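Local coordinates for protein DNA polymerase III subunit beta (PDB 4S3I) that tethers DNA polymerases and other proteins to DNA as a sliding ring, conferring processivity on replication, at residues S355-Q360 with N364-T369. Residues are numbered along the deposited sequence; the frame is centred on the assembly and turned at random.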
ATOM      1  N   SER A 355      20.844 -26.290  -2.838  1.00 26.49           N
ATOM      2  CA  SER A 355      21.857 -27.142  -3.422  1.00 31.21           C
ATOM      3  C   SER A 355      23.091 -26.936  -2.544  1.00 30.35           C
ATOM      4  O   SER A 355      23.325 -25.814  -2.059  1.00 27.10           O
ATOM      5  CB  SER A 355      22.121 -26.697  -4.866  1.00 26.61           C
ATOM      6  OG  SER A 355      23.059 -27.533  -5.506  1.00 38.22           O
ATOM      7  N   LEU A 356      23.877 -27.993  -2.329  1.00 29.30           N
ATOM      8  CA  LEU A 356      25.078 -27.906  -1.481  1.00 28.61           C
ATOM      9  C   LEU A 356      24.773 -27.375  -0.067  1.00 34.02           C
ATOM     10  O   LEU A 356      25.562 -26.594   0.478  1.00 36.17           O
ATOM     11  CB  LEU A 356      26.151 -27.000  -2.111  1.00 36.21           C
ATOM     12  CG  LEU A 356      26.630 -27.234  -3.542  1.00 38.45           C
ATOM     13  CD1 LEU A 356      27.781 -26.284  -3.864  1.00 41.77           C
ATOM     14  CD2 LEU A 356      27.053 -28.672  -3.752  1.00 41.36           C
ATOM     15  N   ASP A 357      23.635 -27.775   0.506  1.00 27.78           N
ATOM     16  CA  ASP A 357      23.258 -27.360   1.861  1.00 34.68           C
ATOM     17  C   ASP A 357      24.351 -27.735   2.853  1.00 42.65           C
ATOM     18  O   ASP A 357      24.591 -27.021   3.830  1.00 39.22           O
ATOM     19  CB  ASP A 357      21.942 -28.011   2.294  1.00 37.23           C
ATOM     20  CG  ASP A 357      21.642 -27.796   3.786  1.00 44.55           C
ATOM     21  OD1 ASP A 357      21.051 -26.750   4.128  1.00 45.70           O
ATOM     22  OD2 ASP A 357      21.999 -28.666   4.619  1.00 42.47           O
ATOM     23  N   GLU A 358      25.019 -28.856   2.587  1.00 40.99           N
ATOM     24  CA  GLU A 358      26.051 -29.375   3.479  1.00 45.89           C
ATOM     25  C   GLU A 358      27.299 -28.496   3.496  1.00 47.45           C
ATOM     26  O   GLU A 358      28.128 -28.592   4.410  1.00 46.16           O
ATOM     27  CB  GLU A 358      26.426 -30.813   3.091  1.00 49.33           C
ATOM     28  CG  GLU A 358      27.304 -30.922   1.838  1.00 57.71           C
ATOM     29  CD  GLU A 358      26.513 -30.831   0.536  1.00 66.14           C
ATOM     30  OE1 GLU A 358      25.262 -30.882   0.581  1.00 66.34           O
ATOM     31  OE2 GLU A 358      27.145 -30.712  -0.538  1.00 67.67           O
ATOM     32  N   LYS A 359      27.442 -27.640   2.488  1.00 39.34           N
ATOM     33  CA  LYS A 359      28.630 -26.793   2.408  1.00 41.68           C
ATOM     34  C   LYS A 359      28.611 -25.682   3.464  1.00 41.22           C
ATOM     35  O   LYS A 359      27.580 -25.055   3.713  1.00 35.98           O
ATOM     36  CB  LYS A 359      28.799 -26.204   1.006  1.00 40.01           C
ATOM     37  CG  LYS A 359      30.030 -25.321   0.862  1.00 43.81           C
ATOM     38  CD  LYS A 359      30.149 -24.790  -0.553  1.00 48.33           C
ATOM     39  CE  LYS A 359      31.470 -24.061  -0.752  1.00 52.20           C
ATOM     40  NZ  LYS A 359      31.780 -23.893  -2.203  1.00 53.26           N
ATOM     41  N   GLN A 360      29.761 -25.454   4.086  1.00 45.20           N
ATOM     42  CA  GLN A 360      29.877 -24.475   5.164  1.00 56.63           C
ATOM     43  C   GLN A 360      29.699 -23.033   4.679  1.00 51.62           C
ATOM     44  O   GLN A 360      30.282 -22.627   3.670  1.00 46.19           O
ATOM     45  CB  GLN A 360      31.229 -24.628   5.874  1.00 65.39           C
ATOM     46  CG  GLN A 360      31.501 -26.037   6.397  1.00 72.04           C
ATOM     47  CD  GLN A 360      32.647 -26.085   7.396  1.00 80.58           C
ATOM     48  OE1 GLN A 360      32.756 -25.229   8.278  1.00 84.97           O
ATOM     49  NE2 GLN A 360      33.511 -27.087   7.260  1.00 78.55           N
ATOM     50  N   ASN A 364      25.494 -16.387   6.068  1.00 47.12           N
ATOM     51  CA  ASN A 364      24.105 -16.693   5.748  1.00 45.71           C
ATOM     52  C   ASN A 364      23.609 -17.946   6.456  1.00 37.68           C
ATOM     53  O   ASN A 364      24.387 -18.835   6.796  1.00 40.29           O
ATOM     54  CB  ASN A 364      24.000 -16.906   4.242  1.00 54.87           C
ATOM     55  CG  ASN A 364      25.088 -17.852   3.723  1.00 73.37           C
ATOM     56  OD1 ASN A 364      26.285 -17.535   3.785  1.00 74.83           O
ATOM     57  ND2 ASN A 364      24.679 -19.020   3.220  1.00 74.29           N
ATOM     58  N   ALA A 365      22.302 -18.023   6.667  1.00 30.87           N
ATOM     59  CA  ALA A 365      21.707 -19.245   7.179  1.00 28.37           C
ATOM     60  C   ALA A 365      21.210 -20.053   5.982  1.00 28.21           C
ATOM     61  O   ALA A 365      20.694 -19.470   5.027  1.00 28.57           O
ATOM     62  CB  ALA A 365      20.556 -18.922   8.096  1.00 27.83           C
ATOM     63  N   LYS A 366      21.323 -21.378   6.038  1.00 27.29           N
ATOM     64  CA  LYS A 366      20.688 -22.218   5.017  1.00 26.97           C
ATOM     65  C   LYS A 366      19.499 -22.949   5.607  1.00 26.92           C
ATOM     66  O   LYS A 366      19.645 -23.818   6.465  1.00 28.83           O
ATOM     67  CB  LYS A 366      21.682 -23.202   4.404  1.00 27.25           C
ATOM     68  CG  LYS A 366      22.941 -22.543   3.865  1.00 27.47           C
ATOM     69  CD  LYS A 366      23.761 -23.537   3.062  1.00 27.73           C
ATOM     70  CE  LYS A 366      25.086 -22.935   2.626  1.00 28.12           C
ATOM     71  NZ  LYS A 366      25.910 -23.994   1.957  1.00 29.23           N
ATOM     72  N   ILE A 367      18.319 -22.578   5.134  1.00 26.51           N
ATOM     73  CA  ILE A 367      17.064 -23.073   5.678  1.00 26.52           C
ATOM     74  C   ILE A 367      16.586 -24.248   4.827  1.00 28.38           C
ATOM     75  O   ILE A 367      16.681 -24.204   3.599  1.00 26.15           O
ATOM     76  CB  ILE A 367      15.975 -21.955   5.670  1.00 28.47           C
ATOM     77  CG1 ILE A 367      16.067 -21.082   6.929  1.00 28.76           C
ATOM     78  CG2 ILE A 367      14.574 -22.552   5.625  1.00 26.18           C
ATOM     79  CD1 ILE A 367      17.429 -20.512   7.224  1.00 26.58           C
ATOM     80  N   SER A 368      16.089 -25.292   5.484  1.00 26.91           N
ATOM     81  CA  SER A 368      15.492 -26.436   4.813  1.00 26.77           C
ATOM     82  C   SER A 368      14.048 -26.458   5.250  1.00 31.14           C
ATOM     83  O   SER A 368      13.752 -26.104   6.396  1.00 27.11           O
ATOM     84  CB  SER A 368      16.185 -27.739   5.257  1.00 27.26           C
ATOM     85  OG  SER A 368      17.558 -27.720   4.926  1.00 29.40           O
ATOM     86  N   THR A 369      13.146 -26.860   4.361  1.00 26.67           N
ATOM     87  CA  THR A 369      11.744 -26.957   4.731  1.00 26.86           C
ATOM     88  C   THR A 369      11.195 -28.359   4.480  1.00 27.19           C
ATOM     89  O   THR A 369      11.345 -28.922   3.382  1.00 27.66           O
ATOM     90  CB  THR A 369      10.875 -25.930   3.982  1.00 26.48           C
ATOM     91  OG1 THR A 369      11.372 -24.601   4.204  1.00 26.67           O
ATOM     92  CG2 THR A 369       9.427 -26.020   4.464  1.00 26.80           C
TER
HETATM   93  O   HOH W   1      24.141 -23.998  -0.530  1.00 26.01           O
HETATM   94  O   HOH W   2      19.082 -25.466   2.734  1.00 28.13           O
HETATM   95  O   HOH W   3      19.221 -26.283   6.406  1.00 30.17           O
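Lys366 reaches across to the type I beta turn Leu356–Lys359 and ties down its backbone, a worked example of a lysine ammonium bracing a turn by gripping the carbonyls at its two ends. The turn sits in the loop between antiparallel strands 350-354 and 368-371 of the C-terminal domain. With CG anti to its own carbonyl carbon (chi1 -53°) and the chain extended beyond, Lys366 runs along the turn, CD passing 3.7 Å from Asp357 O. Its NZ donates to Leu356 O at 3.0 Å and to Lys359 O at 2.6 Å, the latter from above the carbonyl plane. Leu356 O also accepts the turn's own bond from Lys359 N, the two donors arriving from opposite faces of its plane. A water accepting from NZ extends the grip to Ser355 O.

The Asp357 and Lys366 side chains run antiparallel, and Asp357 OD1 stays 6.0 Å from Lys366 NZ, too far for a salt bridge, abutting Lys366 CB instead. Two waters use this carboxylate to join the turn to residues 366-368, where Ser368 OG is also bonded to Gln353. One donates to Asp357 OD1 and Ile367 O; the other lies within hydrogen-bonding distance of Lys366 O, Ser368 OG and Asp357 OD1.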